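Local coordinates for CSE1 (Thermus thermophilus, PDB 4AN8), which forms part of the Cascade ribonucleoprotein complex, through which the CRISPR adaptive immune system probably targets invading viral and plasmid nucleic acids, at residues A[126-131]-A[262-267]; A[121-126]-A[173-178]; A[474-477]-A[481-484]. All coordinates share one frame; numbering follows the deposited sequence.

In the fold
Contacts 1 and 2 form one cluster in this chain, and contact 3 lies far from both. Contacts 1 and 2 share S126, have centres about 8 Å apart and both reach the sheet in which strands 123-124 and 261-273 are neighbours; their segments alternate along the chain. R175 of contact 2 is hydrogen-bonded through NE to Y266 O of contact 1, tying hairpin to sheet. Contact 3 comes later in the sequence and joins helices 453-476 and 483-499, with its centre about 52 Å from that of contact 1 and about 56 Å from that of contact 2. One chain thus combines a sheet-bearing region with a separate helical end.

Contact 1 (A[126-131]-A[262-267]); sequences SKLLPE and RFMGYG. With ACT (acetate ion), chain D.
M264 and L128 meet where a short 3-10 turn, 126-128, settles onto one face of strand 261-273, the strand against which the others of a small mixed beta-sheet pair. The two side chains slide past each other in opposite directions, and the sulfur is the methionine atom nearest the leucine branch, with CE only slightly farther: M264 SD is 3.5 Å from L128 CG and equally near L128 CD2. The methionine gets there with CG placed between the backbone N and the carbonyl carbon (chi1 64°) and an extended chain beyond, which carries CE past L128 to the lysine. There the packing is tight, with M264 CE 3.5 Å from K127 CB, and the two side chains cross at about a right angle.

Two residues further along the same face of the strand comes Y266. K127, bent at chi2 (91°), runs across this tyrosine, its CG over one face of the ring and its CE 4.0 Å from Y266 OH. The principle at work is division of labour along a side chain: the aliphatic part of K127 packs on M264 and the tyrosine, while the ammonium end continues to an acetate ion, probably from the crystallisation liquor. R250 also holds this anion through NE. Helix 154-167 completes the surroundings, A160 and H164 packing on L128, and H164 NE2 is a hydrogen-bond partner of the tyrosine hydroxyl. L129 N bonds to S126 O, closing the 3-10 turn that presents both K127 and L128. The acetate OXT lies at the edge of the Y266 ring, in its plane, and K127 NZ gives it a weak hydrogen bond of 3.5 Å.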
ATOM      1  N   SER A 126      -0.864  -2.859 -22.293  1.00 29.35           N
ATOM      2  CA  SER A 126       0.258  -2.312 -21.531  1.00 29.35           C
ATOM      3  C   SER A 126      -0.103  -1.029 -20.768  1.00 29.35           C
ATOM      4  O   SER A 126       0.511  -0.723 -19.753  1.00 29.35           O
ATOM      5  CB  SER A 126       1.446  -2.056 -22.450  1.00 35.99           C
ATOM      6  OG  SER A 126       1.085  -1.158 -23.477  1.00 35.99           O
ATOM      7  N   LYS A 127      -1.098  -0.287 -21.262  1.00 23.17           N
ATOM      8  CA  LYS A 127      -1.599   0.917 -20.593  1.00 23.17           C
ATOM      9  C   LYS A 127      -2.207   0.631 -19.185  1.00 23.17           C
ATOM     10  O   LYS A 127      -2.340   1.531 -18.349  1.00 23.17           O
ATOM     11  CB  LYS A 127      -2.633   1.601 -21.485  1.00 58.50           C
ATOM     12  CG  LYS A 127      -3.460   2.671 -20.785  1.00 58.50           C
ATOM     13  CD  LYS A 127      -2.832   4.065 -20.913  1.00 58.50           C
ATOM     14  CE  LYS A 127      -3.669   5.133 -20.209  1.00 58.50           C
ATOM     15  NZ  LYS A 127      -3.382   6.493 -20.740  1.00 58.50           N
ATOM     16  N   LEU A 128      -2.591  -0.620 -18.937  1.00 22.95           N
ATOM     17  CA  LEU A 128      -3.107  -1.014 -17.632  1.00 22.95           C
ATOM     18  C   LEU A 128      -2.016  -1.065 -16.582  1.00 22.95           C
ATOM     19  O   LEU A 128      -2.301  -1.043 -15.380  1.00 22.95           O
ATOM     20  CB  LEU A 128      -3.743  -2.389 -17.726  1.00 17.79           C
ATOM     21  CG  LEU A 128      -5.004  -2.482 -18.592  1.00 17.79           C
ATOM     22  CD1 LEU A 128      -5.459  -3.934 -18.658  1.00 17.79           C
ATOM     23  CD2 LEU A 128      -6.114  -1.556 -18.072  1.00 17.79           C
ATOM     24  N   LEU A 129      -0.765  -1.136 -17.034  1.00 27.53           N
ATOM     25  CA  LEU A 129       0.364  -1.350 -16.139  1.00 27.53           C
ATOM     26  C   LEU A 129       1.077  -0.052 -15.785  1.00 27.53           C
ATOM     27  O   LEU A 129       1.126   0.883 -16.579  1.00 27.53           O
ATOM     28  CB  LEU A 129       1.378  -2.310 -16.764  1.00 34.71           C
ATOM     29  CG  LEU A 129       0.923  -3.709 -17.129  1.00 34.71           C
ATOM     30  CD1 LEU A 129       2.020  -4.395 -17.901  1.00 34.71           C
ATOM     31  CD2 LEU A 129       0.554  -4.493 -15.885  1.00 34.71           C
ATOM     32  N   PRO A 130       1.650   0.003 -14.584  1.00 33.19           N
ATOM     33  CA  PRO A 130       2.430   1.174 -14.174  1.00 33.19           C
ATOM     34  C   PRO A 130       3.641   1.360 -15.079  1.00 33.19           C
ATOM     35  O   PRO A 130       4.343   0.389 -15.354  1.00 33.19           O
ATOM     36  CB  PRO A 130       2.872   0.816 -12.747  1.00 23.89           C
ATOM     37  CG  PRO A 130       2.810  -0.677 -12.699  1.00 23.89           C
ATOM     38  CD  PRO A 130       1.626  -1.040 -13.552  1.00 23.89           C
ATOM     39  N   GLU A 131       3.842   2.587 -15.549  1.00 58.26           N
ATOM     40  CA  GLU A 131       5.023   2.966 -16.310  1.00 58.26           C
ATOM     41  C   GLU A 131       5.949   3.704 -15.373  1.00 58.26           C
ATOM     42  O   GLU A 131       5.724   4.878 -15.073  1.00 58.26           O
ATOM     43  CB  GLU A 131       4.652   3.906 -17.452  1.00152.33           C
ATOM     44  CG  GLU A 131       4.098   3.232 -18.679  1.00152.33           C
ATOM     45  CD  GLU A 131       3.432   4.218 -19.614  1.00152.33           C
ATOM     46  OE1 GLU A 131       3.397   5.421 -19.275  1.00152.33           O
ATOM     47  OE2 GLU A 131       2.939   3.793 -20.679  1.00152.33           O
ATOM     48  N   ARG A 262      -4.279  -8.724 -26.183  1.00 22.45           N
ATOM     49  CA  ARG A 262      -3.283  -7.741 -26.601  1.00 22.45           C
ATOM     50  C   ARG A 262      -3.788  -6.307 -26.457  1.00 22.45           C
ATOM     51  O   ARG A 262      -3.013  -5.412 -26.158  1.00 22.45           O
ATOM     52  CB  ARG A 262      -2.867  -7.963 -28.060  1.00 33.86           C
ATOM     53  CG  ARG A 262      -2.084  -9.241 -28.343  1.00 33.86           C
ATOM     54  CD  ARG A 262      -1.714  -9.335 -29.844  1.00 33.86           C
ATOM     55  NE  ARG A 262      -0.842 -10.467 -30.115  1.00 33.86           N
ATOM     56  CZ  ARG A 262      -1.264 -11.673 -30.477  1.00 33.86           C
ATOM     57  NH1 ARG A 262      -2.561 -11.916 -30.641  1.00 33.86           N
ATOM     58  NH2 ARG A 262      -0.382 -12.640 -30.681  1.00 33.86           N
ATOM     59  N   PHE A 263      -5.077  -6.099 -26.722  1.00 21.22           N
ATOM     60  CA  PHE A 263      -5.683  -4.769 -26.822  1.00 21.22           C
ATOM     61  C   PHE A 263      -6.969  -4.633 -26.007  1.00 21.22           C
ATOM     62  O   PHE A 263      -7.570  -5.622 -25.591  1.00 21.22           O
ATOM     63  CB  PHE A 263      -5.994  -4.418 -28.293  1.00 28.78           C
ATOM     64  CG  PHE A 263      -4.783  -4.340 -29.158  1.00 28.78           C
ATOM     65  CD1 PHE A 263      -3.981  -3.219 -29.147  1.00 28.78           C
ATOM     66  CD2 PHE A 263      -4.436  -5.396 -29.973  1.00 28.78           C
ATOM     67  CE1 PHE A 263      -2.846  -3.145 -29.942  1.00 28.78           C
ATOM     68  CE2 PHE A 263      -3.302  -5.333 -30.760  1.00 28.78           C
ATOM     69  CZ  PHE A 263      -2.503  -4.205 -30.735  1.00 28.78           C
ATOM     70  N   MET A 264      -7.386  -3.387 -25.798  1.00 25.24           N
ATOM     71  CA  MET A 264      -8.556  -3.082 -25.003  1.00 25.24           C
ATOM     72  C   MET A 264      -9.260  -1.818 -25.510  1.00 25.24           C
ATOM     73  O   MET A 264      -8.616  -0.875 -25.985  1.00 25.24           O
ATOM     74  CB  MET A 264      -8.142  -2.894 -23.539  1.00 22.34           C
ATOM     75  CG  MET A 264      -7.220  -1.718 -23.296  1.00 22.34           C
ATOM     76  SD  MET A 264      -6.703  -1.646 -21.548  1.00 22.34           S
ATOM     77  CE  MET A 264      -5.585  -0.257 -21.583  1.00 22.34           C
ATOM     78  N   GLY A 265     -10.587  -1.810 -25.406  1.00 27.29           N
ATOM     79  CA  GLY A 265     -11.352  -0.587 -25.535  1.00 27.29           C
ATOM     80  C   GLY A 265     -11.094   0.144 -24.241  1.00 27.29           C
ATOM     81  O   GLY A 265     -10.867  -0.509 -23.217  1.00 27.29           O
ATOM     82  N   TYR A 266     -11.123   1.474 -24.275  1.00 25.16           N
ATOM     83  CA  TYR A 266     -10.710   2.283 -23.142  1.00 25.16           C
ATOM     84  C   TYR A 266     -11.436   3.630 -23.118  1.00 25.16           C
ATOM     85  O   TYR A 266     -11.540   4.301 -24.142  1.00 25.16           O
ATOM     86  CB  TYR A 266      -9.192   2.497 -23.196  1.00 23.20           C
ATOM     87  CG  TYR A 266      -8.601   3.007 -21.893  1.00 23.20           C
ATOM     88  CD1 TYR A 266      -8.371   2.131 -20.823  1.00 23.20           C
ATOM     89  CD2 TYR A 266      -8.273   4.350 -21.721  1.00 23.20           C
ATOM     90  CE1 TYR A 266      -7.853   2.570 -19.631  1.00 23.20           C
ATOM     91  CE2 TYR A 266      -7.737   4.806 -20.501  1.00 23.20           C
ATOM     92  CZ  TYR A 266      -7.538   3.901 -19.464  1.00 23.20           C
ATOM     93  OH  TYR A 266      -7.014   4.313 -18.240  1.00 23.20           O
ATOM     94  N   GLY A 267     -11.946   4.012 -21.948  1.00 21.84           N
ATOM     95  CA  GLY A 267     -12.600   5.299 -21.762  1.00 21.84           C
ATOM     96  C   GLY A 267     -12.753   5.667 -20.295  1.00 21.84           C
ATOM     97  O   GLY A 267     -12.203   5.009 -19.429  1.00 21.84           O
TER
HETATM   98  C   ACT D1498      -5.352   7.814 -17.219  1.00 46.28           C
HETATM   99  O   ACT D1498      -5.456   7.020 -16.236  1.00 46.67           O
HETATM  100  OXT ACT D1498      -5.736   7.372 -18.341  1.00 46.25           O
HETATM  101  CH3 ACT D1498      -4.793   9.209 -17.055  1.00 46.50           C

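Contact 2 (A[121-126]-A[173-178]); sequences NPLPWS and LRRYGV
R175 reaching over to L123 and N121 makes a small surface contact between a beta-hairpin, strands 171-175 and 178-181, and the short strand 123-124 beside strand 261-273. R175 supplies the hairpin's whole share, against L123 and N121 on the other side, and the example shows how a guanidinium can serve apolar and polar neighbours at once. Its chain lies alongside L123, running the opposite way, and the bend at chi3 (72°) turns the flat group so that one face receives the leucine: L123 CG sits 4.1 Å above the plane, offset toward the rim, and L123 CD2 comes within 3.7 Å of R175 NH1.

In the plane, at the edge, lies the backbone oxygen of N121, 3.6 Å from R175 NH2. A water, also at that edge, links the two segments: it donates to N121 O at 3.1 Å and accepts a weak bond of 3.5 Å from R175 NH1. The stronger grip is that of NE on the backbone O of Y266, which helps fix the rotation of the group. Since L123 is itself paired through its backbone with M264, the arginine spans two adjoining strands. At its base, R175 begins a type I' turn that closes with V178, V178 N bonding to R175 O, and R174 and R175 together face V178 as a G1 beta bulge, a bulged hairpin end.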
ATOM      1  N   ASN A 121     -10.027   1.036 -32.851  1.00 50.84           N
ATOM      2  CA  ASN A 121      -8.960   1.878 -32.379  1.00 50.84           C
ATOM      3  C   ASN A 121      -8.645   1.762 -30.878  1.00 50.84           C
ATOM      4  O   ASN A 121      -8.719   2.715 -30.132  1.00 50.84           O
ATOM      5  CB  ASN A 121      -9.186   3.307 -32.838  1.00 75.97           C
ATOM      6  CG  ASN A 121      -9.354   3.415 -34.350  1.00 75.97           C
ATOM      7  OD1 ASN A 121     -10.301   3.997 -34.820  1.00 75.97           O
ATOM      8  ND2 ASN A 121      -8.436   2.852 -35.100  1.00 75.97           N
ATOM      9  N   PRO A 122      -8.297   0.551 -30.487  1.00 40.06           N
ATOM     10  CA  PRO A 122      -8.056   0.152 -29.117  1.00 40.06           C
ATOM     11  C   PRO A 122      -6.704   0.549 -28.596  1.00 40.06           C
ATOM     12  O   PRO A 122      -5.909   0.985 -29.346  1.00 40.06           O
ATOM     13  CB  PRO A 122      -8.172  -1.351 -29.209  1.00 40.22           C
ATOM     14  CG  PRO A 122      -7.713  -1.647 -30.490  1.00 40.22           C
ATOM     15  CD  PRO A 122      -8.061  -0.561 -31.392  1.00 40.22           C
ATOM     16  N   LEU A 123      -6.482   0.439 -27.302  1.00 27.97           N
ATOM     17  CA  LEU A 123      -5.186   0.663 -26.703  1.00 27.97           C
ATOM     18  C   LEU A 123      -4.556  -0.658 -26.335  1.00 27.97           C
ATOM     19  O   LEU A 123      -5.225  -1.607 -26.138  1.00 27.97           O
ATOM     20  CB  LEU A 123      -5.291   1.538 -25.469  1.00 36.68           C
ATOM     21  CG  LEU A 123      -5.934   2.906 -25.517  1.00 36.68           C
ATOM     22  CD1 LEU A 123      -5.788   3.605 -24.240  1.00 36.68           C
ATOM     23  CD2 LEU A 123      -5.369   3.698 -26.581  1.00 36.68           C
ATOM     24  N   PRO A 124      -3.211  -0.700 -26.288  1.00 24.57           N
ATOM     25  CA  PRO A 124      -2.501  -1.917 -25.866  1.00 24.57           C
ATOM     26  C   PRO A 124      -2.766  -2.144 -24.397  1.00 24.57           C
ATOM     27  O   PRO A 124      -2.865  -1.155 -23.666  1.00 24.57           O
ATOM     28  CB  PRO A 124      -1.017  -1.563 -26.038  1.00 24.27           C
ATOM     29  CG  PRO A 124      -0.978  -0.202 -26.688  1.00 24.27           C
ATOM     30  CD  PRO A 124      -2.300   0.439 -26.501  1.00 24.27           C
ATOM     31  N   TRP A 125      -2.874  -3.401 -23.973  1.00 24.50           N
ATOM     32  CA  TRP A 125      -3.122  -3.706 -22.571  1.00 24.50           C
ATOM     33  C   TRP A 125      -2.010  -3.167 -21.695  1.00 24.50           C
ATOM     34  O   TRP A 125      -2.193  -3.003 -20.490  1.00 24.50           O
ATOM     35  CB  TRP A 125      -3.315  -5.208 -22.339  1.00 29.41           C
ATOM     36  CG  TRP A 125      -2.066  -6.035 -22.390  1.00 29.41           C
ATOM     37  CD1 TRP A 125      -1.419  -6.475 -23.508  1.00 29.41           C
ATOM     38  CD2 TRP A 125      -1.337  -6.557 -21.273  1.00 29.41           C
ATOM     39  NE1 TRP A 125      -0.330  -7.225 -23.161  1.00 29.41           N
ATOM     40  CE2 TRP A 125      -0.251  -7.295 -21.793  1.00 29.41           C
ATOM     41  CE3 TRP A 125      -1.495  -6.471 -19.882  1.00 29.41           C
ATOM     42  CZ2 TRP A 125       0.686  -7.947 -20.969  1.00 29.41           C
ATOM     43  CZ3 TRP A 125      -0.567  -7.128 -19.055  1.00 29.41           C
ATOM     44  CH2 TRP A 125       0.510  -7.849 -19.606  1.00 29.41           C
ATOM     45  N   SER A 126      -0.864  -2.859 -22.293  1.00 29.35           N
ATOM     46  CA  SER A 126       0.258  -2.312 -21.531  1.00 29.35           C
ATOM     47  C   SER A 126      -0.103  -1.029 -20.768  1.00 29.35           C
ATOM     48  O   SER A 126       0.511  -0.723 -19.753  1.00 29.35           O
ATOM     49  CB  SER A 126       1.446  -2.056 -22.450  1.00 35.99           C
ATOM     50  OG  SER A 126       1.085  -1.158 -23.477  1.00 35.99           O
ATOM     51  N   LEU A 173      -6.817  12.096 -20.723  1.00 27.96           N
ATOM     52  CA  LEU A 173      -7.563  10.957 -21.249  1.00 27.96           C
ATOM     53  C   LEU A 173      -8.059  11.235 -22.679  1.00 27.96           C
ATOM     54  O   LEU A 173      -7.791  10.465 -23.605  1.00 27.96           O
ATOM     55  CB  LEU A 173      -8.747  10.623 -20.332  1.00 27.84           C
ATOM     56  CG  LEU A 173      -9.687   9.525 -20.836  1.00 27.84           C
ATOM     57  CD1 LEU A 173      -8.930   8.213 -20.871  1.00 27.84           C
ATOM     58  CD2 LEU A 173     -10.941   9.393 -19.973  1.00 27.84           C
ATOM     59  N   ARG A 174      -8.806  12.325 -22.853  1.00 32.91           N
ATOM     60  CA  ARG A 174      -9.273  12.731 -24.184  1.00 32.91           C
ATOM     61  C   ARG A 174      -9.959  11.608 -24.946  1.00 32.91           C
ATOM     62  O   ARG A 174      -9.618  11.295 -26.081  1.00 32.91           O
ATOM     63  CB  ARG A 174      -8.137  13.345 -24.993  1.00 52.73           C
ATOM     64  CG  ARG A 174      -7.724  14.679 -24.422  1.00 52.73           C
ATOM     65  CD  ARG A 174      -6.577  15.313 -25.172  1.00 52.73           C
ATOM     66  NE  ARG A 174      -6.275  16.631 -24.619  1.00 52.73           N
ATOM     67  CZ  ARG A 174      -5.166  17.319 -24.878  1.00 52.73           C
ATOM     68  NH1 ARG A 174      -4.237  16.811 -25.681  1.00 52.73           N
ATOM     69  NH2 ARG A 174      -4.980  18.510 -24.324  1.00 52.73           N
ATOM     70  N   ARG A 175     -10.946  11.011 -24.300  1.00 23.93           N
ATOM     71  CA  ARG A 175     -11.736   9.961 -24.923  1.00 23.93           C
ATOM     72  C   ARG A 175     -13.184  10.077 -24.468  1.00 23.93           C
ATOM     73  O   ARG A 175     -13.475  10.449 -23.315  1.00 23.93           O
ATOM     74  CB  ARG A 175     -11.170   8.576 -24.597  1.00 33.97           C
ATOM     75  CG  ARG A 175      -9.736   8.353 -25.100  1.00 33.97           C
ATOM     76  CD  ARG A 175      -9.175   6.990 -24.679  1.00 33.97           C
ATOM     77  NE  ARG A 175      -9.790   5.883 -25.406  1.00 33.97           N
ATOM     78  CZ  ARG A 175      -9.339   5.410 -26.565  1.00 33.97           C
ATOM     79  NH1 ARG A 175      -8.265   5.944 -27.135  1.00 33.97           N
ATOM     80  NH2 ARG A 175      -9.967   4.404 -27.162  1.00 33.97           N
ATOM     81  N   TYR A 176     -14.086   9.776 -25.400  1.00 24.63           N
ATOM     82  CA  TYR A 176     -15.513   9.788 -25.142  1.00 24.63           C
ATOM     83  C   TYR A 176     -15.969  10.974 -24.303  1.00 24.63           C
ATOM     84  O   TYR A 176     -16.784  10.814 -23.385  1.00 24.63           O
ATOM     85  CB  TYR A 176     -15.969   8.459 -24.541  1.00 33.37           C
ATOM     86  CG  TYR A 176     -15.505   7.287 -25.370  1.00 33.37           C
ATOM     87  CD1 TYR A 176     -16.159   6.950 -26.549  1.00 33.37           C
ATOM     88  CD2 TYR A 176     -14.394   6.541 -24.996  1.00 33.37           C
ATOM     89  CE1 TYR A 176     -15.728   5.900 -27.331  1.00 33.37           C
ATOM     90  CE2 TYR A 176     -13.959   5.477 -25.765  1.00 33.37           C
ATOM     91  CZ  TYR A 176     -14.627   5.168 -26.934  1.00 33.37           C
ATOM     92  OH  TYR A 176     -14.195   4.127 -27.718  1.00 33.37           O
ATOM     93  N   GLY A 177     -15.446  12.156 -24.637  1.00 34.05           N
ATOM     94  CA  GLY A 177     -15.923  13.408 -24.081  1.00 34.05           C
ATOM     95  C   GLY A 177     -15.304  13.810 -22.755  1.00 34.05           C
ATOM     96  O   GLY A 177     -15.734  14.788 -22.140  1.00 34.05           O
ATOM     97  N   VAL A 178     -14.298  13.062 -22.306  1.00 28.50           N
ATOM     98  CA  VAL A 178     -13.646  13.342 -21.038  1.00 28.50           C
ATOM     99  C   VAL A 178     -12.195  13.728 -21.312  1.00 28.50           C
ATOM    100  O   VAL A 178     -11.411  12.940 -21.847  1.00 28.50           O
ATOM    101  CB  VAL A 178     -13.740  12.128 -20.076  1.00 27.99           C
ATOM    102  CG1 VAL A 178     -13.001  12.397 -18.777  1.00 27.99           C
ATOM    103  CG2 VAL A 178     -15.220  11.784 -19.789  1.00 27.99           C
TER
HETATM  104  O   HOH W   1      -7.165   5.426 -30.403  1.00 54.65           O

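Contact 3 (A[474-477]-A[481-484]); sequences RFLG and RHLK
The backbone oxygen of F475 meets the ring of H482 across the tight turn of a helical hairpin, in which helix 453-476 ends and, a few residues on, helix 483-499 runs back in the C-terminal helical bundle. Such a reversal shows how the final carbonyls of one helix become packing surface for the next. The phenylalanine contributes chiefly its backbone, F475 O lying 4.1 Å from H482 CD2; the same oxygen takes part in a weak hydrogen bond with T478 OG1 of the turn.

The next residue, L476, carries most of the first segment's share. Its CA is the closest to the second segment, 5.3 Å from H482 CA. Its carbonyl oxygen approaches H482 CB to 3.0 Å, a tight approach of a backbone oxygen to an aliphatic carbon. The side chains add a lighter touch, L476 CD2 to H482 CB at 4.1 Å, and cross obliquely. In H482, CG lies beside the backbone N and opposite the carbonyl carbon (chi1 -57°), which directs the imidazole toward the end of the first helix and brings CD2 near F475 O. Helix 372-403 packs on both partners, V399 against L476 and V403 against H482.

At G477 the chain leaves helical backbone angles and turns toward the second helix. L483 points its CB away from the first segment, yet its end returns, setting L483 CD2 3.9 Å from L476 O.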
ATOM      1  N   ARG A 474      36.073  10.063   5.195  1.00 49.07           N
ATOM      2  CA  ARG A 474      36.695   9.336   4.098  1.00 49.07           C
ATOM      3  C   ARG A 474      36.589  10.116   2.789  1.00 49.07           C
ATOM      4  O   ARG A 474      37.539  10.181   2.012  1.00 49.07           O
ATOM      5  CB  ARG A 474      36.051   7.955   3.961  1.00 42.54           C
ATOM      6  CG  ARG A 474      36.898   6.937   3.241  1.00 42.54           C
ATOM      7  CD  ARG A 474      36.143   5.634   3.037  1.00 42.54           C
ATOM      8  NE  ARG A 474      35.924   4.910   4.278  1.00 42.54           N
ATOM      9  CZ  ARG A 474      34.725   4.528   4.706  1.00 42.54           C
ATOM     10  NH1 ARG A 474      33.651   4.813   3.975  1.00 42.54           N
ATOM     11  NH2 ARG A 474      34.596   3.874   5.857  1.00 42.54           N
ATOM     12  N   PHE A 475      35.435  10.726   2.559  1.00 52.13           N
ATOM     13  CA  PHE A 475      35.207  11.514   1.354  1.00 52.13           C
ATOM     14  C   PHE A 475      35.955  12.842   1.436  1.00 52.13           C
ATOM     15  O   PHE A 475      36.596  13.279   0.477  1.00 52.13           O
ATOM     16  CB  PHE A 475      33.702  11.765   1.197  1.00 74.48           C
ATOM     17  CG  PHE A 475      33.336  12.610   0.009  1.00 74.48           C
ATOM     18  CD1 PHE A 475      33.658  13.957  -0.030  1.00 74.48           C
ATOM     19  CD2 PHE A 475      32.649  12.055  -1.062  1.00 74.48           C
ATOM     20  CE1 PHE A 475      33.314  14.734  -1.121  1.00 74.48           C
ATOM     21  CE2 PHE A 475      32.295  12.824  -2.157  1.00 74.48           C
ATOM     22  CZ  PHE A 475      32.631  14.165  -2.188  1.00 74.48           C
ATOM     23  N   LEU A 476      35.871  13.493   2.590  1.00 36.63           N
ATOM     24  CA  LEU A 476      36.519  14.782   2.766  1.00 36.63           C
ATOM     25  C   LEU A 476      38.046  14.688   2.805  1.00 36.63           C
ATOM     26  O   LEU A 476      38.737  15.657   2.510  1.00 36.63           O
ATOM     27  CB  LEU A 476      36.005  15.461   4.034  1.00 36.64           C
ATOM     28  CG  LEU A 476      34.530  15.875   3.983  1.00 36.64           C
ATOM     29  CD1 LEU A 476      34.078  16.445   5.331  1.00 36.64           C
ATOM     30  CD2 LEU A 476      34.286  16.866   2.842  1.00 36.64           C
ATOM     31  N   GLY A 477      38.568  13.523   3.165  1.00 52.69           N
ATOM     32  CA  GLY A 477      39.991  13.401   3.407  1.00 52.69           C
ATOM     33  C   GLY A 477      40.875  13.263   2.181  1.00 52.69           C
ATOM     34  O   GLY A 477      42.058  12.972   2.323  1.00 52.69           O
ATOM     35  N   ARG A 481      41.369  21.059  -0.581  1.00 49.69           N
ATOM     36  CA  ARG A 481      40.289  22.043  -0.447  1.00 49.69           C
ATOM     37  C   ARG A 481      39.174  21.570   0.499  1.00 49.69           C
ATOM     38  O   ARG A 481      38.391  22.370   0.999  1.00 49.69           O
ATOM     39  CB  ARG A 481      39.708  22.417  -1.816  1.00 84.32           C
ATOM     40  CG  ARG A 481      39.032  21.266  -2.545  1.00 84.32           C
ATOM     41  CD  ARG A 481      38.058  21.776  -3.599  1.00 84.32           C
ATOM     42  NE  ARG A 481      37.270  20.693  -4.186  1.00 84.32           N
ATOM     43  CZ  ARG A 481      36.108  20.864  -4.813  1.00 84.32           C
ATOM     44  NH1 ARG A 481      35.588  22.080  -4.936  1.00 84.32           N
ATOM     45  NH2 ARG A 481      35.461  19.816  -5.312  1.00 84.32           N
ATOM     46  N   HIS A 482      39.119  20.270   0.753  1.00 46.84           N
ATOM     47  CA  HIS A 482      38.089  19.712   1.624  1.00 46.84           C
ATOM     48  C   HIS A 482      38.448  19.781   3.107  1.00 46.84           C
ATOM     49  O   HIS A 482      37.619  19.473   3.954  1.00 46.84           O
ATOM     50  CB  HIS A 482      37.805  18.261   1.245  1.00 52.87           C
ATOM     51  CG  HIS A 482      37.386  18.077  -0.179  1.00 52.87           C
ATOM     52  ND1 HIS A 482      36.834  19.091  -0.931  1.00 52.87           N
ATOM     53  CD2 HIS A 482      37.433  16.991  -0.987  1.00 52.87           C
ATOM     54  CE1 HIS A 482      36.561  18.640  -2.144  1.00 52.87           C
ATOM     55  NE2 HIS A 482      36.915  17.369  -2.204  1.00 52.87           N
ATOM     56  N   LEU A 483      39.671  20.194   3.424  1.00 38.92           N
ATOM     57  CA  LEU A 483      40.185  20.059   4.790  1.00 38.92           C
ATOM     58  C   LEU A 483      39.638  21.073   5.799  1.00 38.92           C
ATOM     59  O   LEU A 483      39.450  20.738   6.976  1.00 38.92           O
ATOM     60  CB  LEU A 483      41.721  20.045   4.796  1.00 36.95           C
ATOM     61  CG  LEU A 483      42.304  18.840   4.048  1.00 36.95           C
ATOM     62  CD1 LEU A 483      43.800  18.690   4.281  1.00 36.95           C
ATOM     63  CD2 LEU A 483      41.554  17.550   4.445  1.00 36.95           C
ATOM     64  N   LYS A 484      39.373  22.298   5.358  1.00 39.78           N
ATOM     65  CA  LYS A 484      38.779  23.275   6.266  1.00 39.78           C
ATOM     66  C   LYS A 484      37.382  22.820   6.722  1.00 39.78           C
ATOM     67  O   LYS A 484      37.043  22.875   7.917  1.00 39.78           O
ATOM     68  CB  LYS A 484      38.715  24.673   5.641  1.00 86.70           C
ATOM     69  CG  LYS A 484      38.059  25.706   6.561  1.00 86.70           C
ATOM     70  CD  LYS A 484      38.309  27.143   6.117  1.00 86.70           C
ATOM     71  CE  LYS A 484      37.406  27.562   4.965  1.00 86.70           C
ATOM     72  NZ  LYS A 484      37.711  28.953   4.521  1.00 86.70           N
TER